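Local coordinates for trehalose synthase regulatory protein (Candida albicans, PDB 5HUS), which probably acts as a regulatory subunit of the trehalose-synthesising complex, through a C-terminal domain related to HAD-type trehalose-6-phosphate phosphatases, at residues Asn2-Thr7 with Ala290-Arg295; Cys15-Lys20 with Glu242-Leu247; Glu28-Val33 with Val48-Pro53; Phe70-Ser75 with Val102-Ala107; Ala258-Val263 with Thr286-Thr291. One frame throughout, in Å; residues are numbered along the deposited sequence.

Contact 1 of 5, residues Asn2-Thr7 with Ala290-Arg295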
# COMPACT_ATOMS: atom_id res chain seq x y z
N ASN A 2 -21.92 6.31 -3.96
CA ASN A 2 -22.47 6.68 -5.26
C ASN A 2 -21.64 6.13 -6.41
O ASN A 2 -21.82 6.52 -7.57
CB ASN A 2 -22.58 8.20 -5.37
CG ASN A 2 -23.55 8.79 -4.37
OD1 ASN A 2 -24.10 8.08 -3.52
ND2 ASN A 2 -23.76 10.10 -4.45
N LEU A 3 -20.70 5.24 -6.09
CA LEU A 3 -19.84 4.64 -7.10
C LEU A 3 -20.56 3.54 -7.85
O LEU A 3 -21.43 2.87 -7.30
CB LEU A 3 -18.58 4.07 -6.45
CG LEU A 3 -17.71 5.04 -5.66
CD1 LEU A 3 -16.58 4.27 -5.00
CD2 LEU A 3 -17.18 6.12 -6.58
N VAL A 4 -20.18 3.34 -9.11
CA VAL A 4 -20.67 2.20 -9.85
C VAL A 4 -20.13 0.93 -9.20
O VAL A 4 -18.94 0.85 -8.87
CB VAL A 4 -20.27 2.26 -11.34
CG1 VAL A 4 -18.80 2.62 -11.49
CG2 VAL A 4 -20.59 0.95 -12.05
N PRO A 5 -21.01 -0.05 -8.96
CA PRO A 5 -20.60 -1.32 -8.37
C PRO A 5 -19.60 -2.09 -9.23
O PRO A 5 -19.79 -2.22 -10.44
CB PRO A 5 -21.92 -2.09 -8.25
CG PRO A 5 -22.96 -1.03 -8.15
CD PRO A 5 -22.48 0.06 -9.06
N PHE A 6 -18.54 -2.58 -8.60
CA PHE A 6 -17.59 -3.47 -9.24
C PHE A 6 -18.31 -4.77 -9.61
O PHE A 6 -18.98 -5.38 -8.78
CB PHE A 6 -16.40 -3.72 -8.30
CG PHE A 6 -15.22 -4.38 -8.94
CD1 PHE A 6 -14.57 -5.43 -8.29
CD2 PHE A 6 -14.74 -3.96 -10.16
CE1 PHE A 6 -13.47 -6.04 -8.86
CE2 PHE A 6 -13.64 -4.58 -10.74
CZ PHE A 6 -13.00 -5.62 -10.09
N THR A 7 -18.18 -5.18 -10.87
CA THR A 7 -18.84 -6.39 -11.36
C THR A 7 -17.87 -7.27 -12.14
O THR A 7 -16.79 -6.83 -12.52
CB THR A 7 -20.04 -6.05 -12.27
OG1 THR A 7 -19.57 -5.36 -13.44
CG2 THR A 7 -21.05 -5.16 -11.54
N ALA A 290 -11.64 6.56 -6.40
CA ALA A 290 -11.86 5.23 -6.96
C ALA A 290 -13.08 5.25 -7.88
O ALA A 290 -14.08 5.89 -7.57
CB ALA A 290 -12.04 4.19 -5.85
N THR A 291 -12.99 4.55 -9.00
CA THR A 291 -14.11 4.49 -9.94
C THR A 291 -15.21 3.57 -9.44
O THR A 291 -16.40 3.90 -9.53
CB THR A 291 -13.66 4.01 -11.33
OG1 THR A 291 -12.56 4.81 -11.78
CG2 THR A 291 -14.81 4.11 -12.33
N TYR A 292 -14.81 2.42 -8.90
CA TYR A 292 -15.75 1.38 -8.50
C TYR A 292 -15.75 1.14 -6.99
O TYR A 292 -14.79 1.46 -6.30
CB TYR A 292 -15.42 0.07 -9.21
CG TYR A 292 -15.57 0.10 -10.71
CD1 TYR A 292 -16.76 -0.30 -11.31
CD2 TYR A 292 -14.52 0.49 -11.53
CE1 TYR A 292 -16.90 -0.28 -12.69
CE2 TYR A 292 -14.65 0.51 -12.90
CZ TYR A 292 -15.85 0.13 -13.48
OH TYR A 292 -15.98 0.14 -14.85
N GLY A 293 -16.84 0.55 -6.49
CA GLY A 293 -16.90 0.15 -5.09
C GLY A 293 -17.37 -1.29 -4.90
O GLY A 293 -18.20 -1.78 -5.66
N VAL A 294 -16.82 -1.96 -3.88
CA VAL A 294 -17.30 -3.28 -3.46
C VAL A 294 -17.59 -3.26 -1.97
O VAL A 294 -16.91 -2.58 -1.20
CB VAL A 294 -16.28 -4.41 -3.72
CG1 VAL A 294 -16.58 -5.14 -5.01
CG2 VAL A 294 -14.85 -3.89 -3.67
N ARG A 295 -18.59 -4.02 -1.54
CA ARG A 295 -19.02 -3.94 -0.14
C ARG A 295 -18.36 -4.97 0.77
O ARG A 295 -18.53 -4.91 1.99
CB ARG A 295 -20.55 -4.06 -0.07
CG ARG A 295 -21.23 -2.93 -0.80
CD ARG A 295 -22.66 -2.70 -0.33
NE ARG A 295 -23.09 -1.35 -0.71
CZ ARG A 295 -23.17 -0.33 0.14
NH1 ARG A 295 -22.87 -0.49 1.42
NH2 ARG A 295 -23.57 0.86 -0.30
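Two backbone hydrogen bonds run from Gly293 to the residues flanking Pro5, its N to Val4 O (3.2 Å) and its O from Phe6 N (3.1 Å, N-H...O angle 177°), the pattern of a parallel bridge between Pro5 and Gly293. In this register the proline nitrogen faces away from strand 292-294, so its lack of a proton costs the pairing nothing. The Phe6 side chain is set by a chi1 of -168°, which carries CG opposite the backbone N and swings the ring past the end of the bridge. There it presents its edge to the face of the Tyr292 ring, a T-shaped pair with centroids 6.0 Å apart and planes at 64°. Val294 lies alongside, with CG1 3.6 Å from Phe6 CB and near the plane of the phenyl ring. Val4 points the same way as Tyr292 and lays CG1 3.6 Å from CD1 of that ring. Toward 290-295 Leu3 meets mainly backbone: its CD2 rests 3.3 Å from Ala290 O, while its CD1 is 3.6 Å from Tyr292 O. Phe6 is buried because Leu300, Ile303 and Leu304 of helix 297-304 and Phe11 of helix 8-15 close round it; Thr7 is the N-cap of helix 8-15, its OG1 accepting from Ala10 N. A short first strand laid parallel beside the last one, with strand 272-278 next in the sheet, forms the outer margin of the alpha/beta sheet of this HAD-type domain.

Contact 2 of 5, residues Cys15-Lys20 with Glu242-Leu247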
# COMPACT_ATOMS: atom_id res chain seq x y z
N CYS A 15 -9.89 -6.87 -18.34
CA CYS A 15 -9.00 -7.96 -18.77
C CYS A 15 -8.87 -8.06 -20.28
O CYS A 15 -7.97 -8.73 -20.78
CB CYS A 15 -9.51 -9.31 -18.25
SG CYS A 15 -9.38 -9.58 -16.49
N SER A 16 -9.77 -7.41 -21.00
CA SER A 16 -9.84 -7.58 -22.45
C SER A 16 -8.73 -6.81 -23.16
O SER A 16 -8.98 -5.85 -23.89
CB SER A 16 -11.21 -7.14 -22.98
OG SER A 16 -11.39 -7.56 -24.32
N VAL A 17 -7.49 -7.23 -22.92
CA VAL A 17 -6.33 -6.58 -23.50
C VAL A 17 -5.33 -7.60 -24.02
O VAL A 17 -5.39 -8.78 -23.67
CB VAL A 17 -5.60 -5.66 -22.49
CG1 VAL A 17 -6.48 -4.48 -22.10
CG2 VAL A 17 -5.18 -6.45 -21.26
N ASN A 18 -4.41 -7.13 -24.85
CA ASN A 18 -3.32 -7.96 -25.33
C ASN A 18 -2.03 -7.57 -24.62
O ASN A 18 -1.38 -6.59 -24.99
CB ASN A 18 -3.17 -7.83 -26.84
CG ASN A 18 -2.24 -8.86 -27.43
OD1 ASN A 18 -1.87 -9.83 -26.76
ND2 ASN A 18 -1.87 -8.68 -28.69
N GLY A 19 -1.66 -8.34 -23.59
CA GLY A 19 -0.47 -8.05 -22.81
C GLY A 19 -0.65 -8.42 -21.35
O GLY A 19 -1.64 -9.04 -20.97
N LYS A 20 0.33 -8.03 -20.53
CA LYS A 20 0.32 -8.39 -19.11
C LYS A 20 -0.69 -7.58 -18.30
O LYS A 20 -1.02 -6.44 -18.64
CB LYS A 20 1.72 -8.20 -18.51
CG LYS A 20 2.80 -9.09 -19.09
CD LYS A 20 4.17 -8.62 -18.63
CE LYS A 20 5.30 -9.53 -19.09
NZ LYS A 20 6.62 -9.01 -18.63
N GLU A 242 4.59 -3.76 -22.15
CA GLU A 242 4.34 -5.16 -21.82
C GLU A 242 3.11 -5.30 -20.94
O GLU A 242 2.39 -6.29 -21.03
CB GLU A 242 5.55 -5.79 -21.14
CG GLU A 242 6.79 -5.90 -22.02
CD GLU A 242 6.74 -7.09 -22.96
OE1 GLU A 242 5.78 -7.88 -22.88
OE2 GLU A 242 7.67 -7.23 -23.78
N VAL A 243 2.88 -4.32 -20.07
CA VAL A 243 1.68 -4.30 -19.24
C VAL A 243 0.59 -3.47 -19.92
O VAL A 243 0.78 -2.28 -20.18
CB VAL A 243 1.97 -3.75 -17.82
CG1 VAL A 243 0.67 -3.53 -17.06
CG2 VAL A 243 2.88 -4.70 -17.06
N ALA A 244 -0.54 -4.11 -20.21
CA ALA A 244 -1.63 -3.46 -20.92
C ALA A 244 -2.82 -3.15 -20.01
O ALA A 244 -3.79 -2.52 -20.44
CB ALA A 244 -2.09 -4.34 -22.08
N ALA A 245 -2.76 -3.60 -18.76
CA ALA A 245 -3.83 -3.34 -17.81
C ALA A 245 -3.30 -3.29 -16.39
O ALA A 245 -2.53 -4.16 -15.99
CB ALA A 245 -4.92 -4.40 -17.92
N VAL A 246 -3.72 -2.27 -15.64
CA VAL A 246 -3.34 -2.13 -14.22
C VAL A 246 -4.59 -1.92 -13.37
O VAL A 246 -5.49 -1.16 -13.74
CB VAL A 246 -2.37 -0.95 -14.00
CG1 VAL A 246 -1.95 -0.87 -12.53
CG2 VAL A 246 -1.15 -1.08 -14.88
N LEU A 247 -4.64 -2.61 -12.24
CA LEU A 247 -5.77 -2.48 -11.32
C LEU A 247 -5.25 -2.26 -9.91
O LEU A 247 -4.29 -2.90 -9.48
CB LEU A 247 -6.66 -3.73 -11.38
CG LEU A 247 -7.97 -3.76 -10.57
CD1 LEU A 247 -8.97 -4.67 -11.26
CD2 LEU A 247 -7.77 -4.23 -9.13
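Lys20 and Val243 begin the parallel pairing of two neighbouring strands, 20-26 and 243-250, in the main sheet of the HAD-type core, their CA atoms 4.3 Å apart. Lys20 N gives a short bond to Glu242 O (2.7 Å, N-H...O angle 162°), with the donor in the carbonyl plane. Lys20 O bonds further along the same segment, receiving Ala244 N at 2.9 Å, in plane, and Ala245 N more weakly at 3.3 Å. Two consecutive N-H groups on one carbonyl, with Ala244 at a psi of -6°, are consistent with a beta bulge at the start of strand 243-250. The lysine chain, extended beyond CG, runs over the Glu242 carbonyl, CB lying 3.2 Å from that O. Its ammonium bonds to His212 O; Glu242 OE1 is 4.5 Å from Lys20 NZ, too far for a salt bridge, though the opposite charges may still attract. Before the strand, Val17 packs on the two alanines, its CB 3.8 Å from Ala244 CB and its CG2 3.9 Å from Ala245 CB. The 15-20 loop thus leads from helix 8-15 into the first of two adjacent parallel strands within the sheet, as in the Rossmann-like core of HAD domains.

Contact 3 of 5, residues Glu28-Val33 with Val48-Pro53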
# COMPACT_ATOMS: atom_id res chain seq x y z
N GLU A 28 -5.82 -5.60 4.38
CA GLU A 28 -5.39 -5.89 5.74
C GLU A 28 -5.29 -7.40 5.91
O GLU A 28 -6.30 -8.09 5.91
CB GLU A 28 -6.36 -5.29 6.76
CG GLU A 28 -6.47 -3.78 6.70
CD GLU A 28 -5.34 -3.08 7.42
OE1 GLU A 28 -5.31 -3.12 8.67
OE2 GLU A 28 -4.47 -2.49 6.74
N ILE A 29 -4.07 -7.91 6.02
CA ILE A 29 -3.86 -9.34 6.13
C ILE A 29 -3.60 -9.69 7.59
O ILE A 29 -2.79 -9.04 8.25
CB ILE A 29 -2.70 -9.81 5.25
CG1 ILE A 29 -2.97 -9.44 3.79
CG2 ILE A 29 -2.48 -11.31 5.38
CD1 ILE A 29 -4.21 -10.08 3.21
N SER A 30 -4.30 -10.70 8.10
CA SER A 30 -4.15 -11.09 9.50
C SER A 30 -4.27 -12.60 9.66
O SER A 30 -5.11 -13.22 9.02
CB SER A 30 -5.20 -10.39 10.36
OG SER A 30 -5.22 -10.92 11.68
N SER A 31 -3.42 -13.17 10.50
CA SER A 31 -3.49 -14.60 10.79
C SER A 31 -4.41 -14.87 11.98
O SER A 31 -4.61 -16.03 12.37
CB SER A 31 -2.10 -15.17 11.05
OG SER A 31 -1.29 -15.09 9.89
N ALA A 32 -4.97 -13.81 12.55
CA ALA A 32 -5.89 -13.92 13.68
C ALA A 32 -7.12 -14.74 13.32
O ALA A 32 -7.57 -14.75 12.18
CB ALA A 32 -6.32 -12.55 14.15
N VAL A 33 -7.67 -15.43 14.32
CA VAL A 33 -8.84 -16.27 14.11
C VAL A 33 -10.11 -15.45 13.98
O VAL A 33 -10.68 -15.33 12.89
CB VAL A 33 -9.00 -17.29 15.25
CG1 VAL A 33 -10.30 -18.06 15.10
CG2 VAL A 33 -7.81 -18.24 15.26
N VAL A 48 -13.75 -5.65 9.62
CA VAL A 48 -14.40 -6.86 9.12
C VAL A 48 -13.87 -7.22 7.73
O VAL A 48 -14.01 -8.36 7.28
CB VAL A 48 -15.94 -6.71 9.08
CG1 VAL A 48 -16.38 -6.03 7.79
CG2 VAL A 48 -16.61 -8.07 9.22
N ASN A 49 -13.25 -6.26 7.06
CA ASN A 49 -12.63 -6.51 5.76
C ASN A 49 -11.17 -6.89 5.93
O ASN A 49 -10.26 -6.21 5.46
CB ASN A 49 -12.75 -5.28 4.85
CG ASN A 49 -14.11 -5.18 4.21
OD1 ASN A 49 -14.68 -6.18 3.76
ND2 ASN A 49 -14.65 -3.97 4.15
N VAL A 50 -10.96 -8.00 6.63
CA VAL A 50 -9.64 -8.54 6.89
C VAL A 50 -9.64 -9.98 6.40
O VAL A 50 -10.67 -10.65 6.44
CB VAL A 50 -9.30 -8.46 8.39
CG1 VAL A 50 -7.90 -8.97 8.65
CG2 VAL A 50 -9.44 -7.03 8.88
N ILE A 51 -8.50 -10.46 5.91
CA ILE A 51 -8.42 -11.85 5.47
C ILE A 51 -7.05 -12.45 5.77
O ILE A 51 -6.06 -11.73 5.91
CB ILE A 51 -8.75 -11.98 3.96
CG1 ILE A 51 -9.12 -13.42 3.60
CG2 ILE A 51 -7.59 -11.46 3.10
CD1 ILE A 51 -9.99 -13.55 2.38
N ASP A 52 -7.00 -13.77 5.89
CA ASP A 52 -5.77 -14.49 6.16
C ASP A 52 -5.05 -14.84 4.86
O ASP A 52 -5.66 -14.86 3.79
CB ASP A 52 -6.08 -15.76 6.96
CG ASP A 52 -7.04 -16.68 6.24
OD1 ASP A 52 -8.17 -16.24 5.93
OD2 ASP A 52 -6.66 -17.84 5.97
N PRO A 53 -3.73 -15.10 4.94
CA PRO A 53 -2.93 -15.41 3.75
C PRO A 53 -3.47 -16.58 2.93
O PRO A 53 -3.62 -16.45 1.72
CB PRO A 53 -1.56 -15.74 4.34
CG PRO A 53 -1.50 -14.91 5.58
CD PRO A 53 -2.88 -14.95 6.14
O HOH W 1 -8.58 -5.07 3.84
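Ile51 O accepts one N-H bond from the neighbouring segment, Ser30 N at 3.0 Å, supplemented by a weaker CA-H...O contact from Ile29, whose CA lies 3.3 Å away. The amide comes from above the carbonyl plane, 39° out of it, instead of on a lone pair. Together with the bond from Ile51 N to Glu28 O (3.2 Å, N-H...O angle 163°), it makes a parallel bridge between Ile29 and Ile51, the core of a two-strand ladder just downstream of strand 20-26, the position where HAD proteins usually carry their squiggle and flap, to which this ladder probably corresponds in place. Residues 34-46 are not modelled, so the connection between the two strands is probably mobile. On one face of the ladder Ile29 and Ile51 lie side by side, pointing the same way. The CD1 end of Ile29 meets Ile51 CG2 at 3.7 Å, and its CG2 branch, opposite the backbone N, reaches Pro53 CG at 3.7 Å. Met85 of helix 79-86 closes over Ile29 and Pro53, while Ile297 and Leu301 of helix 297-304 pack on Ile51. Ser30 OG accepts from Ala32 N, two residues on, an ST turn that leads the chain away from the ladder. Asp52 occupies the N-cap of helix 53-59; its OD2 bonds to Ser54 OG and only weakly to Gly55 N. A water extends the ladder at its beginning, accepting from Glu28 N and donating to Asn49 O. On the face opposite the isoleucines, Val50 CG1 presses against Ser30 CB at 3.5 Å, tighter than a usual carbon contact.

Contact 4 of 5, residues Phe70-Ser75 with Val102-Ala107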
# COMPACT_ATOMS: atom_id res chain seq x y z
N PHE A 70 -0.06 -10.65 -12.84
CA PHE A 70 0.81 -10.51 -11.68
C PHE A 70 0.05 -9.82 -10.56
O PHE A 70 -0.41 -8.69 -10.72
CB PHE A 70 2.07 -9.72 -12.05
CG PHE A 70 2.77 -10.25 -13.26
CD1 PHE A 70 2.64 -9.61 -14.49
CD2 PHE A 70 3.55 -11.39 -13.19
CE1 PHE A 70 3.28 -10.10 -15.61
CE2 PHE A 70 4.19 -11.88 -14.31
CZ PHE A 70 4.06 -11.24 -15.52
N VAL A 71 -0.09 -10.52 -9.44
CA VAL A 71 -0.83 -9.99 -8.29
C VAL A 71 0.12 -9.63 -7.16
O VAL A 71 0.94 -10.46 -6.76
CB VAL A 71 -1.86 -11.01 -7.77
CG1 VAL A 71 -2.64 -10.44 -6.60
CG2 VAL A 71 -2.80 -11.42 -8.90
N TYR A 72 0.02 -8.39 -6.68
CA TYR A 72 0.84 -7.90 -5.56
C TYR A 72 -0.02 -7.45 -4.39
O TYR A 72 -1.03 -6.77 -4.58
CB TYR A 72 1.73 -6.74 -6.00
CG TYR A 72 2.93 -7.19 -6.78
CD1 TYR A 72 2.80 -7.63 -8.09
CD2 TYR A 72 4.20 -7.19 -6.20
CE1 TYR A 72 3.90 -8.07 -8.80
CE2 TYR A 72 5.30 -7.62 -6.91
CZ TYR A 72 5.15 -8.07 -8.20
OH TYR A 72 6.25 -8.49 -8.91
N LEU A 73 0.40 -7.85 -3.19
CA LEU A 73 -0.20 -7.34 -1.96
C LEU A 73 0.54 -6.09 -1.49
O LEU A 73 1.77 -6.10 -1.39
CB LEU A 73 -0.15 -8.41 -0.87
CG LEU A 73 -0.54 -7.91 0.52
CD1 LEU A 73 -2.05 -7.75 0.61
CD2 LEU A 73 -0.02 -8.87 1.60
N LEU A 74 -0.20 -5.03 -1.20
CA LEU A 74 0.37 -3.82 -0.61
C LEU A 74 -0.07 -3.79 0.84
O LEU A 74 -1.27 -3.76 1.13
CB LEU A 74 -0.08 -2.56 -1.36
CG LEU A 74 0.32 -1.21 -0.75
CD1 LEU A 74 1.84 -1.05 -0.68
CD2 LEU A 74 -0.30 -0.06 -1.53
N SER A 75 0.90 -3.82 1.74
CA SER A 75 0.65 -4.01 3.17
C SER A 75 1.50 -3.08 4.00
O SER A 75 2.62 -2.75 3.62
CB SER A 75 0.93 -5.47 3.56
OG SER A 75 0.87 -5.65 4.97
N VAL A 102 10.06 -4.19 -1.47
CA VAL A 102 9.33 -4.92 -2.51
C VAL A 102 9.96 -6.28 -2.73
O VAL A 102 11.17 -6.39 -2.93
CB VAL A 102 9.32 -4.16 -3.86
CG1 VAL A 102 8.68 -5.04 -4.95
CG2 VAL A 102 8.58 -2.83 -3.73
N LYS A 103 9.14 -7.33 -2.69
CA LYS A 103 9.60 -8.65 -3.10
C LYS A 103 8.83 -9.06 -4.35
O LYS A 103 7.65 -9.43 -4.30
CB LYS A 103 9.42 -9.68 -1.96
CG LYS A 103 9.83 -11.09 -2.35
CD LYS A 103 9.86 -12.03 -1.14
CE LYS A 103 11.06 -11.72 -0.25
NZ LYS A 103 11.25 -12.74 0.84
N LEU A 104 9.51 -8.92 -5.49
CA LEU A 104 8.94 -9.28 -6.78
C LEU A 104 8.58 -10.76 -6.82
O LEU A 104 9.19 -11.56 -6.12
CB LEU A 104 9.93 -8.95 -7.90
CG LEU A 104 10.38 -7.50 -7.99
CD1 LEU A 104 11.56 -7.37 -8.94
CD2 LEU A 104 9.24 -6.59 -8.42
N ILE A 105 7.59 -11.10 -7.63
CA ILE A 105 7.15 -12.49 -7.73
C ILE A 105 8.32 -13.39 -8.15
O ILE A 105 9.01 -13.10 -9.13
CB ILE A 105 5.99 -12.62 -8.73
CG1 ILE A 105 4.75 -11.89 -8.20
CG2 ILE A 105 5.65 -14.07 -8.98
CD1 ILE A 105 3.68 -11.62 -9.27
N GLY A 106 8.56 -14.44 -7.36
CA GLY A 106 9.64 -15.37 -7.64
C GLY A 106 10.98 -14.99 -7.01
O GLY A 106 11.92 -15.79 -7.04
N ALA A 107 11.07 -13.79 -6.45
CA ALA A 107 12.33 -13.31 -5.88
C ALA A 107 12.57 -13.86 -4.48
O ALA A 107 11.63 -14.00 -3.70
CB ALA A 107 12.35 -11.79 -5.85
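Lys103 O is the first atom of 102-107 to approach Tyr72, lying 4.0 Å from its CE2; the lysine side chain leads away and ends in a salt bridge with Asp83. Leu104 follows, its CA near the plane of the tyrosine ring at the phenol end, 3.5 Å from OH. The isobutyl group comes to the same oxygen from another direction, with CD2 3.6 Å away. Ile105 carries most of the contact. Its N donates to Tyr72 OH (3.2 Å, N-H...O angle 164°), and its side chain reaches back toward strand 69-74. A chi1 of -66° sets CG1 opposite the carbonyl carbon, and the extended chain (chi2 164°) thrusts CD1 into the angle between two aromatic residues. That methyl is 3.6 Å from Tyr72 CE1 and 3.7 Å from Phe70 CB, and it meets the Phe70 ring at its edge, near the ring plane. Gly106 occupies the third position of a type II turn, which Ala107 N closes by bonding to Leu104 O at 2.9 Å; the turn probably helps to keep the Ile105 amide directed at the phenol. His212 of helix 200-213 is the third aromatic member of the cluster: its ring stacks with that of Phe70, and its NE2 is hydrogen-bonded to Tyr72 OH. The loop after strand 101-103 is thereby tied to strand 69-74 past strand 93-96, which lies between them in the sheet. The phenol oxygen of this buried tyrosine thus has two polar partners, the Ile105 amide and His212 NE2, and its ring is held at the far end.

Contact 5 of 5, residues Ala258-Val263 with Thr286-Thr291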
# COMPACT_ATOMS: atom_id res chain seq x y z
N ALA A 258 -4.32 8.62 -2.80
CA ALA A 258 -3.16 8.96 -3.61
C ALA A 258 -2.89 7.86 -4.62
O ALA A 258 -2.55 8.13 -5.77
CB ALA A 258 -1.93 9.20 -2.75
N ASN A 259 -3.05 6.61 -4.19
CA ASN A 259 -2.88 5.48 -5.11
C ASN A 259 -3.96 5.43 -6.19
O ASN A 259 -3.66 5.14 -7.34
CB ASN A 259 -2.85 4.16 -4.32
CG ASN A 259 -1.62 4.04 -3.44
OD1 ASN A 259 -0.60 4.68 -3.69
ND2 ASN A 259 -1.71 3.21 -2.40
N TYR A 260 -5.21 5.72 -5.83
CA TYR A 260 -6.29 5.73 -6.83
C TYR A 260 -6.00 6.77 -7.90
O TYR A 260 -6.09 6.50 -9.09
CB TYR A 260 -7.66 6.02 -6.21
CG TYR A 260 -8.16 4.97 -5.25
CD1 TYR A 260 -8.05 3.62 -5.54
CD2 TYR A 260 -8.74 5.34 -4.05
CE1 TYR A 260 -8.52 2.66 -4.65
CE2 TYR A 260 -9.20 4.39 -3.15
CZ TYR A 260 -9.09 3.06 -3.46
OH TYR A 260 -9.55 2.14 -2.55
N GLU A 261 -5.67 7.97 -7.45
CA GLU A 261 -5.39 9.06 -8.39
C GLU A 261 -4.21 8.72 -9.30
O GLU A 261 -4.25 9.01 -10.50
CB GLU A 261 -5.12 10.35 -7.62
CG GLU A 261 -6.35 10.89 -6.90
CD GLU A 261 -6.05 12.11 -6.05
OE1 GLU A 261 -4.97 12.70 -6.22
OE2 GLU A 261 -6.89 12.47 -5.20
N TYR A 262 -3.18 8.08 -8.75
CA TYR A 262 -2.03 7.69 -9.55
C TYR A 262 -2.38 6.62 -10.59
O TYR A 262 -2.02 6.75 -11.76
CB TYR A 262 -0.88 7.18 -8.66
CG TYR A 262 0.31 6.66 -9.44
CD1 TYR A 262 0.91 7.44 -10.43
CD2 TYR A 262 0.83 5.40 -9.21
CE1 TYR A 262 1.99 6.97 -11.16
CE2 TYR A 262 1.91 4.92 -9.92
CZ TYR A 262 2.49 5.71 -10.90
OH TYR A 262 3.57 5.24 -11.62
N VAL A 263 -3.07 5.57 -10.16
CA VAL A 263 -3.44 4.50 -11.08
C VAL A 263 -4.42 5.02 -12.13
O VAL A 263 -4.33 4.64 -13.29
CB VAL A 263 -4.03 3.29 -10.33
CG1 VAL A 263 -4.58 2.26 -11.31
CG2 VAL A 263 -2.95 2.67 -9.46
N THR A 286 -18.16 9.25 2.43
CA THR A 286 -16.76 9.63 2.24
C THR A 286 -16.43 9.77 0.76
O THR A 286 -16.80 8.93 -0.06
CB THR A 286 -15.80 8.61 2.88
OG1 THR A 286 -15.69 7.46 2.03
CG2 THR A 286 -16.28 8.19 4.25
N LYS A 287 -15.72 10.84 0.41
CA LYS A 287 -15.35 11.09 -0.98
C LYS A 287 -14.16 10.23 -1.41
O LYS A 287 -13.26 9.95 -0.61
CB LYS A 287 -15.02 12.57 -1.18
CG LYS A 287 -16.22 13.49 -1.02
CD LYS A 287 -17.22 13.27 -2.14
CE LYS A 287 -18.52 14.02 -1.89
NZ LYS A 287 -19.21 13.52 -0.67
N THR A 288 -14.16 9.80 -2.67
CA THR A 288 -13.08 8.98 -3.19
C THR A 288 -12.85 9.19 -4.68
O THR A 288 -13.75 9.61 -5.41
CB THR A 288 -13.34 7.48 -2.96
OG1 THR A 288 -12.22 6.72 -3.44
CG2 THR A 288 -14.60 7.04 -3.70
N ALA A 289 -11.63 8.90 -5.13
CA ALA A 289 -11.28 8.97 -6.54
C ALA A 289 -11.38 7.60 -7.20
O ALA A 289 -11.22 7.48 -8.41
CB ALA A 289 -9.89 9.54 -6.72
N ALA A 290 -11.64 6.56 -6.40
CA ALA A 290 -11.86 5.23 -6.96
C ALA A 290 -13.08 5.25 -7.88
O ALA A 290 -14.08 5.89 -7.57
CB ALA A 290 -12.04 4.19 -5.85
N THR A 291 -12.99 4.55 -9.00
CA THR A 291 -14.11 4.49 -9.94
C THR A 291 -15.21 3.57 -9.44
O THR A 291 -16.40 3.90 -9.53
CB THR A 291 -13.66 4.01 -11.33
OG1 THR A 291 -12.56 4.81 -11.78
CG2 THR A 291 -14.81 4.11 -12.33
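A chi1 of -65° sets CG of Tyr260 opposite its carbonyl carbon, and a chi2 of -44° turns the ring so that one face meets Ala290. The alanine CB stands over the middle of that face, 3.7 Å from the ring centroid and only 3° off the normal, a CH-pi contact over the ring centre. Six ring carbons at almost equal distances, with CE2 at 3.9 Å, confirm the central placing. Thr288 meets the same ring obliquely, its OG1 3.8 Å from both CD2 and CE2. That hydroxyl oxygen is opposite the threonine's backbone N, which lets it accept from Ala290 N at 3.0 Å; the resulting ST turn shapes the loop where Ala290 CB comes over the ring. Ala289, between them, directs its CB to the helix flank, 4.2 Å from Tyr260 CB and 3.8 Å from Glu261 CG, the aliphatic stem of an otherwise exposed side chain. No hydrogen bond joins 258-263 to 286-291 directly. Neighbouring helix residues provide them: Glu257 takes Ala289 N with one carboxylate oxygen and pairs with Thr288 OG1 through the other, while Asn264 bonds to Ala289 O. At its far end Tyr260 OH is hydrogen-bonded to Gly251 O, and the Tyr248 ring meets the Tyr260 ring steeply. Helix 254-265 is thus joined to the loop before strand 292-294 by apolar contact within a polar frame: the methyl-on-ring packing depends on shape and dispersion, while the surrounding bonds on hydroxyl and loop backbone probably help to hold methyl and ring in line.

In the fold
Contacts 1, 2 and 4 all reach the nine-stranded mixed sheet: contact 1 at its outer margin, contact 2 where strands 20-26 and 243-250 adjoin, contact 4 at strand 69-74 and beyond. Contact 1 joins the N-terminal segment to the last strand, near the C-terminus, and so encloses contacts 2, 3 and 4 in sequence. Contacts 1 and 5 share Ala290 and Thr291, with centres about 12 Å apart. Contacts 2 and 4, centres about 17 Å apart, meet where Lys20 packs on Phe70; contact 5 touches both, Val263 on Val246 and Asn259 on Leu74. Contact 3, a separate small ladder, reaches contact 4 through Ile29 and Leu73. Contacts 1 and 2 close the sheet over more than 200 residues; the others are more local.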